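Hypothetical protein PA3499 (Pseudomonas aeruginosa, PDB 2IG8) is of unknown function but belongs to the YjgF-like clan, in the endoribonuclease L-PSP family, and assembles as a trimer of small alpha/beta subunits. Local coordinates at residues B[29-41]-B[56-68]. Residues are numbered along the deposited sequence; the frame is centred on the assembly and turned at random.
Sequences ELVMSGMTAHPAT and QALVVLGKVKALL
The ends of L67 and M35 meet head-on, CD1 of L67 lying 4.0 Å from SD of M35, where helix 53-70 packs on the mixed beta sheet of this YjgF-like fold. Two bends, at chi2 (-69°) and chi3, fold the M35 chain back so that both SD and CE meet that one methyl group. M32 runs alongside L67, pointing the other way, its CG against the same CD1, and crosses V64 at about a right angle, SD to CG1 4.0 Å. Toward the start of the strand, L30 CD2 rests on CA and CD2 of L68. The short strand segment 29-32 and the helix run at 136° to each other, their axes 10.1 Å apart at closest. Further along, V60 lays its two methyl groups along the backbone: CG1 touches M35 O, while CG2 lies 3.5 Å from T36 C. A37 CB fits against V59 CG1 and the Q56 side chain, and T41 CG2 sits against Q56 CD at 3.4 Å. The Q56 amide is fixed by L51 O and E123 O at NE2 and by L125 N at OE1; OE1 also takes a bond from a water that accepts from A37 N. The adjacent strand 126-133 widens the floor under the helix, I128 touching V60 and A132 touching both M32 and L68. T36 OG1 accepts from H38 N in an ST turn, ahead of the cis peptide bond before P39. K63, straight from CG to its amine, delivers NZ to this turn, where it donates to T36 O at 2.8 Å, tilted 22° from the carbonyl plane.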
loop_
_atom_site.group_PDB
_atom_site.type_symbol
_atom_site.label_atom_id
_atom_site.label_comp_id
_atom_site.label_asym_id
_atom_site.label_seq_id
_atom_site.Cartn_x
_atom_site.Cartn_y
_atom_site.Cartn_z
ATOM N N GLU B 29 6.594 -1.241 -15.383
ATOM C CA GLU B 29 6.021 -0.686 -14.159
ATOM C C GLU B 29 6.778 0.558 -13.711
ATOM O O GLU B 29 7.982 0.483 -13.485
ATOM C CB GLU B 29 6.076 -1.731 -13.051
ATOM C CG GLU B 29 5.348 -1.306 -11.784
ATOM C CD GLU B 29 3.841 -1.540 -11.847
ATOM O OE1 GLU B 29 3.386 -2.413 -12.629
ATOM O OE2 GLU B 29 3.141 -0.868 -11.070
ATOM N N LEU B 30 6.090 1.692 -13.573
ATOM C CA LEU B 30 6.705 2.897 -12.975
ATOM C C LEU B 30 6.428 2.927 -11.484
ATOM O O LEU B 30 5.324 3.229 -11.046
ATOM C CB LEU B 30 6.217 4.181 -13.616
ATOM C CG LEU B 30 7.045 5.422 -13.232
ATOM C CD1 LEU B 30 8.501 5.261 -13.648
ATOM C CD2 LEU B 30 6.413 6.679 -13.857
ATOM N N VAL B 31 7.432 2.556 -10.719
ATOM C CA VAL B 31 7.346 2.517 -9.275
ATOM C C VAL B 31 7.710 3.902 -8.780
ATOM O O VAL B 31 8.761 4.434 -9.140
ATOM C CB VAL B 31 8.313 1.477 -8.688
ATOM C CG1 VAL B 31 8.226 1.459 -7.157
ATOM C CG2 VAL B 31 8.065 0.067 -9.300
ATOM N N MET B 32 6.850 4.477 -7.955
ATOM C CA MET B 32 7.007 5.840 -7.516
ATOM C C MET B 32 6.931 5.934 -6.013
ATOM O O MET B 32 6.139 5.233 -5.378
ATOM C CB MET B 32 5.881 6.719 -8.118
ATOM C CG MET B 32 5.962 6.912 -9.640
ATOM S SD MET B 32 4.553 7.826 -10.398
ATOM C CE MET B 32 3.539 6.403 -10.847
ATOM N N SER B 33 7.714 6.843 -5.452
ATOM C CA SER B 33 7.572 7.220 -4.066
ATOM C C SER B 33 6.304 8.011 -3.855
ATOM O O SER B 33 5.744 8.592 -4.786
ATOM C CB SER B 33 8.780 8.068 -3.604
ATOM O OG SER B 33 9.939 7.248 -3.441
ATOM N N GLY B 34 5.876 8.070 -2.603
ATOM C CA GLY B 34 4.749 8.891 -2.228
ATOM C C GLY B 34 5.058 10.341 -2.527
ATOM O O GLY B 34 6.165 10.828 -2.243
ATOM N N MET B 35 4.095 11.014 -3.133
ATOM C CA MET B 35 4.247 12.406 -3.525
ATOM C C MET B 35 3.396 13.343 -2.662
ATOM O O MET B 35 2.279 13.011 -2.259
ATOM C CB MET B 35 3.914 12.569 -5.013
ATOM C CG MET B 35 4.994 11.995 -5.980
ATOM S SD MET B 35 6.573 12.883 -6.027
ATOM C CE MET B 35 7.666 11.599 -5.342
ATOM N N THR B 36 3.959 14.517 -2.367
ATOM C CA THR B 36 3.307 15.523 -1.555
ATOM C C THR B 36 3.447 16.889 -2.246
ATOM O O THR B 36 4.218 17.042 -3.218
ATOM C CB THR B 36 3.926 15.649 -0.157
ATOM O OG1 THR B 36 5.153 16.377 -0.253
ATOM C CG2 THR B 36 4.171 14.283 0.502
ATOM N N ALA B 37 2.727 17.882 -1.718
ATOM C CA ALA B 37 2.747 19.215 -2.283
ATOM C C ALA B 37 3.862 20.115 -1.688
ATOM O O ALA B 37 3.908 21.294 -1.955
ATOM C CB ALA B 37 1.345 19.879 -2.159
ATOM N N HIS B 38 4.773 19.541 -0.913
ATOM C CA HIS B 38 5.956 20.253 -0.416
ATOM C C HIS B 38 7.012 20.280 -1.543
ATOM O O HIS B 38 7.223 19.273 -2.201
ATOM C CB HIS B 38 6.521 19.524 0.807
ATOM C CG HIS B 38 7.696 20.208 1.443
ATOM N ND1 HIS B 38 8.993 19.818 1.210
ATOM C CD2 HIS B 38 7.768 21.258 2.292
ATOM C CE1 HIS B 38 9.818 20.599 1.889
ATOM N NE2 HIS B 38 9.102 21.491 2.545
ATOM N N PRO B 39 7.744 21.386 -1.706
ATOM C CA PRO B 39 7.785 22.639 -0.924
ATOM C C PRO B 39 6.810 23.752 -1.270
ATOM O O PRO B 39 6.822 24.770 -0.580
ATOM C CB PRO B 39 9.226 23.111 -1.130
ATOM C CG PRO B 39 9.559 22.664 -2.528
ATOM C CD PRO B 39 8.836 21.337 -2.707
ATOM N N ALA B 40 5.949 23.559 -2.278
ATOM C CA ALA B 40 4.959 24.561 -2.660
ATOM C C ALA B 40 4.084 24.950 -1.455
ATOM O O ALA B 40 3.750 26.129 -1.286
ATOM C CB ALA B 40 4.102 24.042 -3.813
ATOM N N THR B 41 3.737 23.952 -0.634
ATOM C CA THR B 41 2.924 24.142 0.576
ATOM C C THR B 41 3.622 25.043 1.587
ATOM O O THR B 41 2.963 25.825 2.263
ATOM C CB THR B 41 2.562 22.829 1.271
ATOM O OG1 THR B 41 3.710 21.955 1.376
ATOM C CG2 THR B 41 1.429 22.104 0.524
ATOM N N GLN B 56 -3.683 21.058 -2.864
ATOM C CA GLN B 56 -2.580 20.167 -2.588
ATOM C C GLN B 56 -2.689 18.892 -3.435
ATOM O O GLN B 56 -1.690 18.434 -3.985
ATOM C CB GLN B 56 -2.469 19.820 -1.109
ATOM C CG GLN B 56 -2.016 20.993 -0.198
ATOM C CD GLN B 56 -1.550 20.577 1.170
ATOM O OE1 GLN B 56 -1.031 19.477 1.355
ATOM N NE2 GLN B 56 -1.686 21.501 2.159
ATOM N N ALA B 57 -3.882 18.316 -3.519
ATOM C CA ALA B 57 -4.035 17.056 -4.264
ATOM C C ALA B 57 -3.685 17.271 -5.741
ATOM O O ALA B 57 -3.030 16.443 -6.349
ATOM C CB ALA B 57 -5.431 16.482 -4.097
ATOM N N LEU B 58 -4.053 18.413 -6.285
ATOM C CA LEU B 58 -3.689 18.743 -7.667
ATOM C C LEU B 58 -2.181 18.922 -7.892
ATOM O O LEU B 58 -1.650 18.520 -8.939
ATOM C CB LEU B 58 -4.437 19.983 -8.145
ATOM C CG LEU B 58 -5.931 19.865 -8.492
ATOM C CD1 LEU B 58 -6.517 21.235 -8.803
ATOM C CD2 LEU B 58 -6.151 18.883 -9.626
ATOM N N VAL B 59 -1.494 19.581 -6.958
ATOM C CA VAL B 59 -0.044 19.672 -7.014
ATOM C C VAL B 59 0.578 18.280 -6.979
ATOM O O VAL B 59 1.484 17.996 -7.767
ATOM C CB VAL B 59 0.540 20.557 -5.868
ATOM C CG1 VAL B 59 2.069 20.374 -5.740
ATOM C CG2 VAL B 59 0.125 22.040 -6.073
ATOM N N VAL B 60 0.079 17.421 -6.085
ATOM C CA VAL B 60 0.557 16.053 -5.951
ATOM C C VAL B 60 0.358 15.284 -7.248
ATOM O O VAL B 60 1.310 14.696 -7.757
ATOM C CB VAL B 60 -0.131 15.298 -4.771
ATOM C CG1 VAL B 60 0.158 13.766 -4.825
ATOM C CG2 VAL B 60 0.364 15.867 -3.436
ATOM N N LEU B 61 -0.867 15.318 -7.796
ATOM C CA LEU B 61 -1.140 14.658 -9.072
ATOM C C LEU B 61 -0.272 15.218 -10.223
ATOM O O LEU B 61 0.210 14.455 -11.049
ATOM C CB LEU B 61 -2.656 14.686 -9.408
ATOM C CG LEU B 61 -3.546 13.858 -8.452
ATOM C CD1 LEU B 61 -5.049 14.198 -8.625
ATOM C CD2 LEU B 61 -3.276 12.324 -8.620
ATOM N N GLY B 62 -0.018 16.533 -10.241
ATOM C CA GLY B 62 0.964 17.129 -11.178
ATOM C C GLY B 62 2.368 16.558 -11.051
ATOM O O GLY B 62 3.061 16.375 -12.053
ATOM N N LYS B 63 2.806 16.282 -9.823
ATOM C CA LYS B 63 4.101 15.637 -9.608
ATOM C C LYS B 63 4.132 14.204 -10.185
ATOM O O LYS B 63 5.063 13.835 -10.903
ATOM C CB LYS B 63 4.476 15.647 -8.129
ATOM C CG LYS B 63 4.817 17.052 -7.638
ATOM C CD LYS B 63 5.361 17.066 -6.210
ATOM C CE LYS B 63 5.682 18.502 -5.805
ATOM N NZ LYS B 63 6.170 18.548 -4.470
ATOM N N VAL B 64 3.093 13.434 -9.880
ATOM C CA VAL B 64 2.928 12.102 -10.470
ATOM C C VAL B 64 3.010 12.175 -12.001
ATOM O O VAL B 64 3.724 11.395 -12.629
ATOM C CB VAL B 64 1.609 11.462 -10.008
ATOM C CG1 VAL B 64 1.337 10.150 -10.784
ATOM C CG2 VAL B 64 1.661 11.233 -8.478
ATOM N N LYS B 65 2.304 13.128 -12.601
ATOM C CA LYS B 65 2.359 13.313 -14.049
ATOM C C LYS B 65 3.752 13.653 -14.579
ATOM O O LYS B 65 4.140 13.187 -15.660
ATOM C CB LYS B 65 1.359 14.382 -14.448
ATOM C CG LYS B 65 1.385 14.742 -15.906
ATOM C CD LYS B 65 0.102 15.449 -16.258
ATOM C CE LYS B 65 0.306 16.625 -17.142
ATOM N NZ LYS B 65 0.781 16.276 -18.464
ATOM N N ALA B 66 4.487 14.476 -13.828
ATOM C CA ALA B 66 5.863 14.804 -14.158
ATOM C C ALA B 66 6.732 13.554 -14.171
ATOM O O ALA B 66 7.519 13.358 -15.102
ATOM C CB ALA B 66 6.436 15.879 -13.176
ATOM N N LEU B 67 6.559 12.686 -13.179
ATOM C CA LEU B 67 7.306 11.428 -13.139
ATOM C C LEU B 67 6.932 10.535 -14.327
ATOM O O LEU B 67 7.816 9.996 -15.007
ATOM C CB LEU B 67 7.099 10.689 -11.816
ATOM C CG LEU B 67 7.622 11.384 -10.555
ATOM C CD1 LEU B 67 7.100 10.687 -9.281
ATOM C CD2 LEU B 67 9.127 11.505 -10.572
ATOM N N LEU B 68 5.629 10.403 -14.583
ATOM C CA LEU B 68 5.138 9.610 -15.719
ATOM C C LEU B 68 5.734 10.092 -17.033
ATOM O O LEU B 68 6.206 9.288 -17.841
ATOM C CB LEU B 68 3.616 9.666 -15.805
ATOM C CG LEU B 68 2.844 8.817 -14.796
ATOM C CD1 LEU B 68 1.380 9.275 -14.672
ATOM C CD2 LEU B 68 2.957 7.309 -15.147
HETATM O O HOH W 1 0.453 17.494 -0.112
HETATM O O HOH W 2 6.180 21.552 -4.613
#